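PDB 2OGG: HTH-type transcriptional regulator TreR from Bacillus subtilis, which represses the trePA operon for trehalose use and is able to bind trehalose-6-phosphate, this chain being its C-terminal effector-binding (UTRA) domain. Local coordinates for residues Asp56-Lys61 with Leu129-Glu134; Asp36-Ile41 with Pro64-Glu69; Ile87-Lys92 with Tyr121-Asp126; Thr11-Phe16 with Ile70-Ile75. All coordinates share one frame; numbering follows the deposited sequence.

Interaction 1: Asp56-Lys61 with Leu129-Glu134; sequences DYFFRK and LFQYTE
Tyr57 and Tyr132 form an antiparallel hydrogen-bonded pair where strands 56-59 and 129-134 run at 171° to each other: Tyr132 N gives a nearly straight bond of 2.8 Å to Tyr57 O, and Tyr57 N returns a more bent one to Tyr132 O. Toward Phe130 the join slackens, since Phe59 N reaches Phe130 O only weakly, at 3.5 Å; there Phe130 and Gln131 both face Val122 in a classic beta bulge of the next strand pair.

On the face carrying Asp56, Phe58, Gln131 and Thr133, one carboxylate oxygen takes two bonds. Thr133 OG1 donates to Asp56 OD1 over 2.7 Å from above the carboxylate plane, while Gln131 NE2, 2.9 Å from Asp56 OD1, comes from the opposite face on the anti side. Gln131 gets there by an extended chain, its CG anti to the backbone N (chi1 171°). The other face holds the two tyrosines side by side, Tyr57 CD2 lying 3.7 Å from Tyr132 CD2, near the plane of the Tyr132 ring at its edge. Beyond them, the edge of the Phe59 ring points CD2 at Phe130 O, 3.3 Å away.

Asp56 OD2 has a salt bridge to Arg42, so both oxygens of this buried carboxylate are engaged. Three donor groups around it would probably favour the ionised form and fix its rotation in the middle of the UTRA sheet.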
# COMPACT_ATOMS: atom_id res chain seq x y z
N ASP A 56 -14.45 7.67 -17.69
CA ASP A 56 -14.63 6.35 -17.10
C ASP A 56 -15.24 5.40 -18.12
O ASP A 56 -16.26 5.75 -18.71
CB ASP A 56 -15.52 6.41 -15.85
CG ASP A 56 -14.75 6.83 -14.59
OD1 ASP A 56 -14.15 5.91 -13.97
OD2 ASP A 56 -14.77 8.03 -14.18
N TYR A 57 -14.88 4.13 -18.00
CA TYR A 57 -15.39 3.05 -18.84
C TYR A 57 -15.49 1.77 -18.00
O TYR A 57 -14.48 1.30 -17.47
CB TYR A 57 -14.41 2.78 -19.98
CG TYR A 57 -14.24 3.94 -20.92
CD1 TYR A 57 -15.08 4.10 -22.02
CD2 TYR A 57 -13.21 4.85 -20.75
CE1 TYR A 57 -14.93 5.16 -22.87
CE2 TYR A 57 -13.15 5.97 -21.49
CZ TYR A 57 -13.95 6.09 -22.61
OH TYR A 57 -13.83 7.19 -23.43
N PHE A 58 -16.68 1.17 -17.90
CA PHE A 58 -16.83 -0.08 -17.18
C PHE A 58 -17.97 -0.92 -17.73
O PHE A 58 -18.76 -0.43 -18.54
CB PHE A 58 -17.01 0.19 -15.68
CG PHE A 58 -18.07 1.19 -15.38
CD1 PHE A 58 -17.79 2.52 -15.43
CD2 PHE A 58 -19.37 0.79 -15.22
CE1 PHE A 58 -18.77 3.45 -15.19
CE2 PHE A 58 -20.37 1.71 -14.96
CZ PHE A 58 -20.06 3.04 -14.92
N PHE A 59 -17.94 -2.22 -17.45
CA PHE A 59 -18.88 -3.16 -18.08
C PHE A 59 -20.27 -3.03 -17.46
O PHE A 59 -20.47 -3.35 -16.27
CB PHE A 59 -18.42 -4.62 -17.96
CG PHE A 59 -17.17 -4.94 -18.70
CD1 PHE A 59 -17.21 -5.80 -19.79
CD2 PHE A 59 -15.93 -4.60 -18.17
CE1 PHE A 59 -16.05 -6.25 -20.39
CE2 PHE A 59 -14.75 -4.93 -18.85
CZ PHE A 59 -14.81 -5.82 -19.91
N ARG A 60 -21.25 -2.98 -18.35
CA ARG A 60 -22.61 -2.97 -17.91
C ARG A 60 -22.95 -4.28 -17.22
O ARG A 60 -23.80 -4.33 -16.35
CB ARG A 60 -23.53 -2.73 -19.07
CG ARG A 60 -24.96 -3.11 -18.78
CD ARG A 60 -25.63 -3.48 -20.07
NE ARG A 60 -26.87 -4.16 -19.81
CZ ARG A 60 -26.96 -5.41 -19.35
NH1 ARG A 60 -25.87 -6.18 -19.28
NH2 ARG A 60 -28.15 -5.92 -19.12
N LYS A 61 -22.28 -5.36 -17.59
CA LYS A 61 -22.62 -6.67 -17.04
C LYS A 61 -22.45 -6.70 -15.53
O LYS A 61 -23.25 -7.28 -14.83
CB LYS A 61 -21.80 -7.76 -17.71
CG LYS A 61 -21.36 -8.88 -16.80
CD LYS A 61 -20.35 -9.74 -17.56
CE LYS A 61 -19.48 -8.85 -18.49
NZ LYS A 61 -18.91 -9.60 -19.64
N LEU A 129 -10.48 -7.64 -15.35
CA LEU A 129 -10.37 -6.20 -15.48
C LEU A 129 -11.80 -5.75 -15.67
O LEU A 129 -12.45 -6.18 -16.59
CB LEU A 129 -9.56 -5.85 -16.72
CG LEU A 129 -9.42 -4.37 -17.08
CD1 LEU A 129 -9.22 -3.52 -15.86
CD2 LEU A 129 -8.26 -4.18 -18.07
N PHE A 130 -12.29 -4.91 -14.78
CA PHE A 130 -13.69 -4.54 -14.81
C PHE A 130 -13.93 -3.07 -15.15
O PHE A 130 -14.98 -2.72 -15.65
CB PHE A 130 -14.29 -4.88 -13.45
CG PHE A 130 -15.31 -3.90 -12.99
CD1 PHE A 130 -16.61 -3.92 -13.49
CD2 PHE A 130 -14.98 -2.97 -12.03
CE1 PHE A 130 -17.55 -2.98 -13.11
CE2 PHE A 130 -15.94 -2.05 -11.58
CZ PHE A 130 -17.22 -2.05 -12.14
N GLN A 131 -12.97 -2.20 -14.81
CA GLN A 131 -13.10 -0.75 -15.05
C GLN A 131 -11.82 -0.07 -15.52
O GLN A 131 -10.72 -0.44 -15.12
CB GLN A 131 -13.56 -0.07 -13.78
CG GLN A 131 -13.52 1.45 -13.85
CD GLN A 131 -14.05 2.05 -12.59
OE1 GLN A 131 -14.36 1.32 -11.65
NE2 GLN A 131 -14.36 3.35 -12.64
N TYR A 132 -11.96 0.96 -16.34
CA TYR A 132 -10.80 1.73 -16.75
C TYR A 132 -11.09 3.22 -16.68
O TYR A 132 -12.09 3.69 -17.20
CB TYR A 132 -10.34 1.32 -18.14
CG TYR A 132 -9.47 2.36 -18.83
CD1 TYR A 132 -8.10 2.43 -18.60
CD2 TYR A 132 -10.01 3.21 -19.77
CE1 TYR A 132 -7.33 3.44 -19.18
CE2 TYR A 132 -9.23 4.19 -20.41
CZ TYR A 132 -7.91 4.32 -20.10
OH TYR A 132 -7.13 5.27 -20.78
N THR A 133 -10.21 3.96 -16.00
CA THR A 133 -10.37 5.40 -15.83
C THR A 133 -9.15 6.13 -16.35
O THR A 133 -8.03 5.62 -16.29
CB THR A 133 -10.60 5.72 -14.36
OG1 THR A 133 -11.68 4.92 -13.88
CG2 THR A 133 -10.96 7.19 -14.16
N GLU A 134 -9.39 7.24 -17.02
CA GLU A 134 -8.34 8.07 -17.59
C GLU A 134 -8.62 9.51 -17.18
O GLU A 134 -9.69 10.04 -17.49
CB GLU A 134 -8.32 7.98 -19.11
CG GLU A 134 -7.28 8.91 -19.70
CD GLU A 134 -7.30 8.98 -21.22
OE1 GLU A 134 -7.48 7.93 -21.87
OE2 GLU A 134 -6.96 10.06 -21.75

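Interaction 2: Asp36-Ile41 with Pro64-Glu69; sequences DIWEVI and PHLTKE. With SO4 (sulfate ion), chain D.
Apolar contact between Trp38 and Leu66 dominates this join of strand 37-41 to the connection 64-67 that leads into the helix starting at Lys68. Leu66 lays its CB over one face of the indole, 3.9 Å from the centroid of the Trp38 six-membered ring and 16° off the ring normal, which is CH-pi geometry. The nearest ring atom is Trp38 CZ2, 3.7 Å from Leu66 CB. The two side chains lie alongside each other, pointing opposite ways: with Leu66 CG anti to its own nitrogen (chi1 -169°), the CD2 methyl runs back along the indole to lie about 4.0 Å from Trp38 CD2. The same methyl also meets Val40, where Val40 CG2 is 4.2 Å from Leu66 CD2. Phe16 and Phe58 also touch Leu66, tying it to strands 11-19 and 49-59.

Polar atoms play a smaller part. Pro64 O lies in the plane of the indole at its edge, 3.8 Å from Trp38 CZ2, and Trp38 NE1 is hydrogen-bonded to Val63 O. Thr67, at the N-cap position, accepts a weak bond from Glu69 N and another from Ile70 N.

A sulfate ion, probably from the crystallisation liquor, marks the start of the strand: Asp36 N points at its O1, 2.7 Å away and almost straight at 176°.

No hydrogen bond joins 36-41 to 64-69 directly, and their contact is mainly apolar; the polar tie just before it, from Trp38 NE1 to Val63 O, probably helps hold the indole with one face toward Leu66.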
# COMPACT_ATOMS: atom_id res chain seq x y z
N ASP A 36 -21.22 -4.83 -23.50
CA ASP A 36 -21.81 -3.50 -23.40
C ASP A 36 -21.04 -2.71 -22.35
O ASP A 36 -20.90 -3.15 -21.20
CB ASP A 36 -23.30 -3.60 -23.05
CG ASP A 36 -24.18 -3.84 -24.28
OD1 ASP A 36 -23.68 -3.60 -25.41
OD2 ASP A 36 -25.38 -4.16 -24.11
N ILE A 37 -20.52 -1.57 -22.76
CA ILE A 37 -19.63 -0.78 -21.93
C ILE A 37 -20.26 0.58 -21.70
O ILE A 37 -20.76 1.19 -22.63
CB ILE A 37 -18.26 -0.56 -22.66
CG1 ILE A 37 -17.54 -1.90 -22.85
CG2 ILE A 37 -17.38 0.39 -21.87
CD1 ILE A 37 -17.28 -2.61 -21.56
N TRP A 38 -20.24 1.05 -20.46
CA TRP A 38 -20.72 2.38 -20.15
C TRP A 38 -19.53 3.29 -20.40
O TRP A 38 -18.40 2.88 -20.13
CB TRP A 38 -21.06 2.46 -18.67
CG TRP A 38 -22.30 1.75 -18.29
CD1 TRP A 38 -22.40 0.68 -17.44
CD2 TRP A 38 -23.64 2.16 -18.57
NE1 TRP A 38 -23.74 0.40 -17.18
CE2 TRP A 38 -24.51 1.34 -17.81
CE3 TRP A 38 -24.18 3.25 -19.25
CZ2 TRP A 38 -25.88 1.52 -17.80
CZ3 TRP A 38 -25.56 3.44 -19.22
CH2 TRP A 38 -26.39 2.57 -18.52
N GLU A 39 -19.75 4.41 -21.09
CA GLU A 39 -18.71 5.44 -21.20
C GLU A 39 -19.19 6.74 -20.57
O GLU A 39 -20.29 7.20 -20.86
CB GLU A 39 -18.36 5.69 -22.65
CG GLU A 39 -17.83 7.11 -22.91
CD GLU A 39 -17.28 7.31 -24.33
OE1 GLU A 39 -18.08 7.25 -25.29
OE2 GLU A 39 -16.05 7.48 -24.49
N VAL A 40 -18.42 7.30 -19.66
CA VAL A 40 -18.78 8.61 -19.09
C VAL A 40 -17.60 9.57 -19.23
O VAL A 40 -16.45 9.22 -18.88
CB VAL A 40 -19.11 8.51 -17.60
CG1 VAL A 40 -19.66 9.86 -17.08
CG2 VAL A 40 -20.09 7.36 -17.35
N ILE A 41 -17.83 10.69 -19.90
CA ILE A 41 -16.79 11.68 -20.02
C ILE A 41 -17.21 12.98 -19.35
O ILE A 41 -18.23 13.59 -19.71
CB ILE A 41 -16.38 11.88 -21.48
CG1 ILE A 41 -15.68 10.63 -22.01
CG2 ILE A 41 -15.49 13.10 -21.66
CD1 ILE A 41 -15.45 10.69 -23.50
N PRO A 64 -25.36 -2.77 -14.06
CA PRO A 64 -26.39 -2.72 -15.09
C PRO A 64 -27.14 -1.40 -15.17
O PRO A 64 -27.89 -1.18 -16.12
CB PRO A 64 -27.34 -3.86 -14.69
CG PRO A 64 -26.91 -4.31 -13.33
CD PRO A 64 -25.47 -3.98 -13.24
N HIS A 65 -27.05 -0.59 -14.14
CA HIS A 65 -27.94 0.54 -14.02
C HIS A 65 -27.10 1.76 -13.75
O HIS A 65 -26.10 1.69 -13.01
CB HIS A 65 -28.89 0.35 -12.84
CG HIS A 65 -29.86 -0.78 -13.01
ND1 HIS A 65 -30.28 -1.56 -11.96
CD2 HIS A 65 -30.45 -1.30 -14.12
CE1 HIS A 65 -31.10 -2.50 -12.40
NE2 HIS A 65 -31.26 -2.33 -13.70
N LEU A 66 -27.39 2.84 -14.46
CA LEU A 66 -26.63 4.05 -14.26
C LEU A 66 -27.47 5.23 -14.73
O LEU A 66 -28.35 5.08 -15.58
CB LEU A 66 -25.32 3.95 -15.01
CG LEU A 66 -24.26 5.02 -14.73
CD1 LEU A 66 -23.67 4.84 -13.34
CD2 LEU A 66 -23.16 4.96 -15.81
N THR A 67 -27.17 6.41 -14.20
CA THR A 67 -27.86 7.60 -14.62
C THR A 67 -26.95 8.82 -14.76
O THR A 67 -25.88 8.88 -14.15
CB THR A 67 -28.98 7.93 -13.64
OG1 THR A 67 -28.40 8.43 -12.43
CG2 THR A 67 -29.80 6.67 -13.35
N LYS A 68 -27.39 9.82 -15.52
CA LYS A 68 -26.67 11.10 -15.56
C LYS A 68 -26.47 11.77 -14.18
O LYS A 68 -25.46 12.43 -13.95
CB LYS A 68 -27.32 12.08 -16.54
CG LYS A 68 -26.80 13.51 -16.48
CD LYS A 68 -27.23 14.27 -17.75
CE LYS A 68 -27.21 15.76 -17.55
NZ LYS A 68 -28.25 16.21 -16.62
N GLU A 69 -27.36 11.47 -13.23
CA GLU A 69 -27.31 12.10 -11.92
C GLU A 69 -26.21 11.49 -11.06
O GLU A 69 -25.58 12.18 -10.27
CB GLU A 69 -28.65 11.98 -11.21
CG GLU A 69 -28.71 12.76 -9.92
CD GLU A 69 -30.14 12.95 -9.43
OE1 GLU A 69 -30.96 13.60 -10.13
OE2 GLU A 69 -30.45 12.43 -8.33
S SO4 D . -23.40 -7.41 -21.99
O1 SO4 D . -22.05 -6.85 -21.97
O2 SO4 D . -23.51 -8.38 -20.89
O3 SO4 D . -24.41 -6.36 -21.79
O4 SO4 D . -23.62 -8.06 -23.29

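Interaction 3: Ile87-Lys92 with Tyr121-Asp126; sequences ISYAQK and YVFLED
Tyr89 and Phe123 lay their rings one over the other as an offset stack, centroids 4.6 Å apart and planes only 7° from parallel. The closest atoms are Tyr89 CE2 and Phe123 CD2, 3.6 Å apart. With chi1 at 61°, Tyr89 CG is tucked over its own backbone, flanked by N and C, and the ring swings across toward the partner strand; Phe123 CB then rests over the Tyr89 face as well, in a CH-pi contact. On the face of Ala90 and Val122 the packing is aliphatic, and Ile87 CG2 reaches Val122 CG1 there.

These residues belong to strands 87-92 and 121-124, an antiparallel pair at 152° that forms one margin of the six-stranded UTRA sheet within the chain. That margin is continued by another copy of the protein: Lys92 pairs with an antiparallel strand of the second subunit, and Arg149 of that subunit packs on Tyr89.

Around the rings the backbones are joined by four bonds. Ser88 N reaches Phe123 O almost straight, and Phe123 N donates to Tyr89 O over 2.9 Å. Gln91 and Tyr121 exchange a reciprocal pair, including Tyr121 N to Gln91 O at 2.8 Å. The same Gln91 O lies at the edge of the Tyr121 ring, 3.4 Å from Tyr121 CD2, while the phenol oxygen of Tyr121 is hydrogen-bonded to Gln28 OE1.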
# COMPACT_ATOMS: atom_id res chain seq x y z
N ILE A 87 -14.36 -5.90 -5.54
CA ILE A 87 -13.21 -5.21 -6.10
C ILE A 87 -11.94 -5.53 -5.32
O ILE A 87 -11.88 -5.39 -4.10
CB ILE A 87 -13.42 -3.69 -6.12
CG1 ILE A 87 -14.71 -3.37 -6.88
CG2 ILE A 87 -12.20 -3.01 -6.78
CD1 ILE A 87 -14.84 -1.90 -7.26
N SER A 88 -10.91 -5.96 -6.04
CA SER A 88 -9.74 -6.52 -5.39
C SER A 88 -8.56 -5.56 -5.32
O SER A 88 -8.03 -5.26 -4.25
CB SER A 88 -9.32 -7.81 -6.08
OG SER A 88 -8.26 -8.40 -5.35
N TYR A 89 -8.05 -5.18 -6.49
CA TYR A 89 -6.92 -4.27 -6.54
C TYR A 89 -7.10 -3.37 -7.73
O TYR A 89 -7.82 -3.72 -8.67
CB TYR A 89 -5.59 -5.03 -6.66
CG TYR A 89 -5.45 -5.89 -7.90
CD1 TYR A 89 -6.04 -7.15 -7.95
CD2 TYR A 89 -4.55 -5.55 -8.92
CE1 TYR A 89 -5.81 -8.03 -9.03
CE2 TYR A 89 -4.30 -6.41 -10.00
CZ TYR A 89 -4.95 -7.66 -10.06
OH TYR A 89 -4.74 -8.54 -11.12
N ALA A 90 -6.42 -2.23 -7.68
CA ALA A 90 -6.32 -1.33 -8.83
C ALA A 90 -4.86 -1.10 -9.16
O ALA A 90 -3.99 -1.04 -8.29
CB ALA A 90 -6.99 -0.02 -8.52
N GLN A 91 -4.61 -0.81 -10.42
CA GLN A 91 -3.29 -0.48 -10.83
C GLN A 91 -3.32 0.89 -11.52
O GLN A 91 -4.10 1.12 -12.44
CB GLN A 91 -2.78 -1.54 -11.76
CG GLN A 91 -1.48 -1.14 -12.41
CD GLN A 91 -0.90 -2.25 -13.23
OE1 GLN A 91 -1.20 -3.43 -12.99
NE2 GLN A 91 -0.13 -1.89 -14.26
N LYS A 92 -2.41 1.76 -11.09
CA LYS A 92 -2.35 3.16 -11.52
C LYS A 92 -1.10 3.41 -12.37
O LYS A 92 -0.02 2.95 -12.03
CB LYS A 92 -2.28 4.04 -10.27
CG LYS A 92 -2.98 5.34 -10.36
CD LYS A 92 -3.28 5.91 -8.97
CE LYS A 92 -4.62 5.40 -8.42
NZ LYS A 92 -4.86 5.78 -6.98
N TYR A 121 -6.70 1.00 -13.55
CA TYR A 121 -7.36 -0.22 -13.97
C TYR A 121 -7.83 -0.99 -12.74
O TYR A 121 -7.02 -1.39 -11.91
CB TYR A 121 -6.36 -1.07 -14.74
CG TYR A 121 -5.78 -0.33 -15.92
CD1 TYR A 121 -6.25 -0.56 -17.22
CD2 TYR A 121 -4.72 0.57 -15.75
CE1 TYR A 121 -5.75 0.14 -18.30
CE2 TYR A 121 -4.15 1.20 -16.85
CZ TYR A 121 -4.71 1.04 -18.11
OH TYR A 121 -4.15 1.66 -19.21
N VAL A 122 -9.14 -1.21 -12.62
CA VAL A 122 -9.70 -1.83 -11.42
C VAL A 122 -10.13 -3.26 -11.73
O VAL A 122 -10.61 -3.53 -12.83
CB VAL A 122 -10.90 -1.01 -10.94
CG1 VAL A 122 -11.31 -1.38 -9.53
CG2 VAL A 122 -10.56 0.45 -11.02
N PHE A 123 -9.68 -4.20 -10.90
CA PHE A 123 -9.90 -5.64 -11.12
C PHE A 123 -10.82 -6.22 -10.03
O PHE A 123 -10.90 -5.68 -8.91
CB PHE A 123 -8.57 -6.37 -11.05
CG PHE A 123 -7.63 -6.05 -12.17
CD1 PHE A 123 -7.47 -6.95 -13.24
CD2 PHE A 123 -6.80 -4.92 -12.11
CE1 PHE A 123 -6.55 -6.67 -14.27
CE2 PHE A 123 -5.90 -4.63 -13.12
CZ PHE A 123 -5.74 -5.53 -14.19
N LEU A 124 -11.49 -7.33 -10.32
CA LEU A 124 -12.38 -7.94 -9.34
C LEU A 124 -11.72 -9.11 -8.61
O LEU A 124 -10.67 -9.61 -9.02
CB LEU A 124 -13.67 -8.42 -10.01
CG LEU A 124 -14.37 -7.46 -10.97
CD1 LEU A 124 -15.46 -8.20 -11.73
CD2 LEU A 124 -14.95 -6.30 -10.22
N GLU A 125 -12.38 -9.59 -7.57
CA GLU A 125 -11.88 -10.72 -6.82
C GLU A 125 -11.67 -11.92 -7.73
O GLU A 125 -10.71 -12.66 -7.57
CB GLU A 125 -12.83 -11.05 -5.67
CG GLU A 125 -12.11 -11.33 -4.36
CD GLU A 125 -12.73 -10.57 -3.20
OE1 GLU A 125 -13.83 -10.98 -2.74
OE2 GLU A 125 -12.14 -9.56 -2.76
N ASP A 126 -12.48 -12.03 -8.78
CA ASP A 126 -12.39 -13.19 -9.68
C ASP A 126 -11.27 -13.05 -10.72
O ASP A 126 -11.06 -13.95 -11.54
CB ASP A 126 -13.74 -13.46 -10.36
CG ASP A 126 -13.86 -12.80 -11.71
OD1 ASP A 126 -13.05 -13.14 -12.60
OD2 ASP A 126 -14.85 -12.10 -11.97

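Interaction 4: Thr11-Phe16 with Ile70-Ile75; sequences TTVHKF and ICENSI. With SO4 (sulfate ion), chain C.
Phe16 turns its CG anti to the backbone N (chi1 165°) and Cys71 turns its SG anti to the carbonyl carbon (chi1 -58°), and these two rotations bring sulfur and ring together. Cys71 SG is 3.7 Å from Phe16 CE1 and 4.4 Å from the ring centroid, approaching obliquely at 40° off the normal: a Cys sulfur-aromatic contact.

Next to it, one methyl of Val13 serves two residues. Val13 CG2 lies 3.7 Å from Cys71 CB and equally near the CG of Glu72, whose extended chain crosses the valine at about a right angle. At the start of the segment, Thr11 presents its methyl rather than its hydroxyl, with Thr11 CG2 3.7 Å from Cys71 O. A water bridges the two segments, accepting from Thr11 N at 3.1 Å and donating to Glu72 O over a longer distance.

Farther along the chain, Ser74 and Ile75 meet a bound sulfate, probably from the crystallisation liquor. Ser74, the N-cap of the following helix, gives OG to sulfate O2, and Ile75 N binds sulfate O4 over 2.7 Å, nearly straight. Arg42, Arg44 and Tyr76 N also bind it, so an anion is held at a helix N-terminus with two arginines.

The contact thus lays helix 68-71 and the residues that follow it against strand 11-19, an outermost strand of the chain's sheet. Val40 of the adjacent strand 37-46 touches both Phe16 and Cys71, and helix 75-83 begins where the sulfate sits.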
# COMPACT_ATOMS: atom_id res chain seq x y z
N THR A 11 -19.24 19.77 -11.73
CA THR A 11 -18.92 18.62 -12.57
C THR A 11 -19.91 18.57 -13.74
O THR A 11 -21.11 18.37 -13.54
CB THR A 11 -19.05 17.30 -11.74
OG1 THR A 11 -17.92 17.17 -10.88
CG2 THR A 11 -19.15 16.05 -12.64
N THR A 12 -19.38 18.50 -14.95
CA THR A 12 -20.19 18.55 -16.14
C THR A 12 -20.01 17.27 -16.93
O THR A 12 -18.90 16.95 -17.35
CB THR A 12 -19.72 19.66 -17.03
OG1 THR A 12 -19.69 20.87 -16.28
CG2 THR A 12 -20.62 19.78 -18.26
N VAL A 13 -21.13 16.62 -17.25
CA VAL A 13 -21.13 15.38 -18.01
C VAL A 13 -21.24 15.69 -19.48
O VAL A 13 -22.27 16.17 -19.94
CB VAL A 13 -22.30 14.49 -17.59
CG1 VAL A 13 -22.40 13.28 -18.47
CG2 VAL A 13 -22.14 14.09 -16.14
N HIS A 14 -20.18 15.41 -20.24
CA HIS A 14 -20.16 15.76 -21.66
C HIS A 14 -20.68 14.64 -22.51
O HIS A 14 -21.55 14.85 -23.31
CB HIS A 14 -18.76 16.18 -22.12
CG HIS A 14 -18.28 17.44 -21.47
ND1 HIS A 14 -18.63 18.69 -21.93
CD2 HIS A 14 -17.55 17.64 -20.35
CE1 HIS A 14 -18.11 19.61 -21.13
NE2 HIS A 14 -17.52 18.99 -20.12
N LYS A 15 -20.10 13.45 -22.38
CA LYS A 15 -20.66 12.27 -23.05
C LYS A 15 -21.08 11.29 -21.98
O LYS A 15 -20.36 11.10 -21.01
CB LYS A 15 -19.61 11.57 -23.92
CG LYS A 15 -19.04 12.39 -25.03
CD LYS A 15 -18.34 11.49 -26.02
CE LYS A 15 -18.35 12.10 -27.41
NZ LYS A 15 -17.73 11.17 -28.39
N PHE A 16 -22.07 10.48 -22.29
CA PHE A 16 -22.51 9.44 -21.40
C PHE A 16 -23.37 8.52 -22.24
O PHE A 16 -24.21 8.99 -23.03
CB PHE A 16 -23.31 10.05 -20.26
CG PHE A 16 -24.11 9.05 -19.47
CD1 PHE A 16 -23.49 8.19 -18.60
CD2 PHE A 16 -25.47 9.18 -19.38
CE1 PHE A 16 -24.23 7.37 -17.76
CE2 PHE A 16 -26.20 8.38 -18.51
CZ PHE A 16 -25.57 7.51 -17.69
N ILE A 70 -25.96 10.20 -11.25
CA ILE A 70 -24.89 9.52 -10.55
C ILE A 70 -23.50 9.99 -11.01
O ILE A 70 -22.65 10.29 -10.16
CB ILE A 70 -25.06 7.99 -10.65
CG1 ILE A 70 -26.19 7.54 -9.69
CG2 ILE A 70 -23.79 7.28 -10.27
CD1 ILE A 70 -26.66 6.10 -9.90
N CYS A 71 -23.40 10.37 -12.28
CA CYS A 71 -22.16 10.88 -12.84
C CYS A 71 -21.86 12.31 -12.42
O CYS A 71 -20.70 12.74 -12.42
CB CYS A 71 -22.22 10.82 -14.36
SG CYS A 71 -22.53 9.16 -14.97
N GLU A 72 -22.90 13.08 -12.13
CA GLU A 72 -22.71 14.43 -11.65
C GLU A 72 -22.35 14.40 -10.17
O GLU A 72 -21.90 15.39 -9.61
CB GLU A 72 -23.96 15.25 -11.91
CG GLU A 72 -24.32 15.28 -13.38
CD GLU A 72 -25.58 16.07 -13.68
OE1 GLU A 72 -26.57 15.92 -12.94
OE2 GLU A 72 -25.59 16.79 -14.71
N ASN A 73 -22.45 13.22 -9.58
CA ASN A 73 -22.10 13.04 -8.19
C ASN A 73 -20.81 12.19 -8.10
O ASN A 73 -19.80 12.57 -8.67
CB ASN A 73 -23.31 12.52 -7.41
CG ASN A 73 -24.41 13.60 -7.25
OD1 ASN A 73 -24.26 14.54 -6.46
ND2 ASN A 73 -25.46 13.51 -8.06
N SER A 74 -20.87 10.97 -7.60
CA SER A 74 -19.65 10.18 -7.59
C SER A 74 -19.86 8.83 -8.21
O SER A 74 -20.75 8.09 -7.80
CB SER A 74 -19.09 10.00 -6.19
OG SER A 74 -18.14 8.95 -6.17
N ILE A 75 -19.08 8.52 -9.24
CA ILE A 75 -19.13 7.20 -9.82
C ILE A 75 -18.41 6.21 -8.91
O ILE A 75 -18.79 5.04 -8.80
CB ILE A 75 -18.46 7.18 -11.15
CG1 ILE A 75 -19.21 8.12 -12.08
CG2 ILE A 75 -18.38 5.74 -11.68
CD1 ILE A 75 -18.84 7.97 -13.58
S SO4 C . -15.91 10.02 -9.12
O1 SO4 C . -15.10 8.98 -9.74
O2 SO4 C . -16.34 9.64 -7.79
O3 SO4 C . -15.16 11.25 -8.93
O4 SO4 C . -17.05 10.21 -10.00
O HOH W 1 -21.53 18.60 -10.04

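In the fold
All four contacts reach one antiparallel sheet. Interactions 2 and 4 share helix 68-71, their centres about 9 Å apart; Phe16 CE1 of interaction 4 packs 3.3 Å from Leu66 CD2 of interaction 2. Interaction 1 is the buried middle, about 10 Å from interaction 2 and 11 Å from interaction 3 between centres, and Val122 bonds through its backbone to Phe130 and Gln131. Interaction 3, at the opposite margin, is about 22 Å from interaction 4 between centres. The sulfate at Ser74 and Ile75, though probably from the crystallisation liquor, lies at a helix N-terminus beside two arginines, where the phosphate of trehalose-6-phosphate might bind; Arg42 also pairs with Asp56, linking that site to interaction 1.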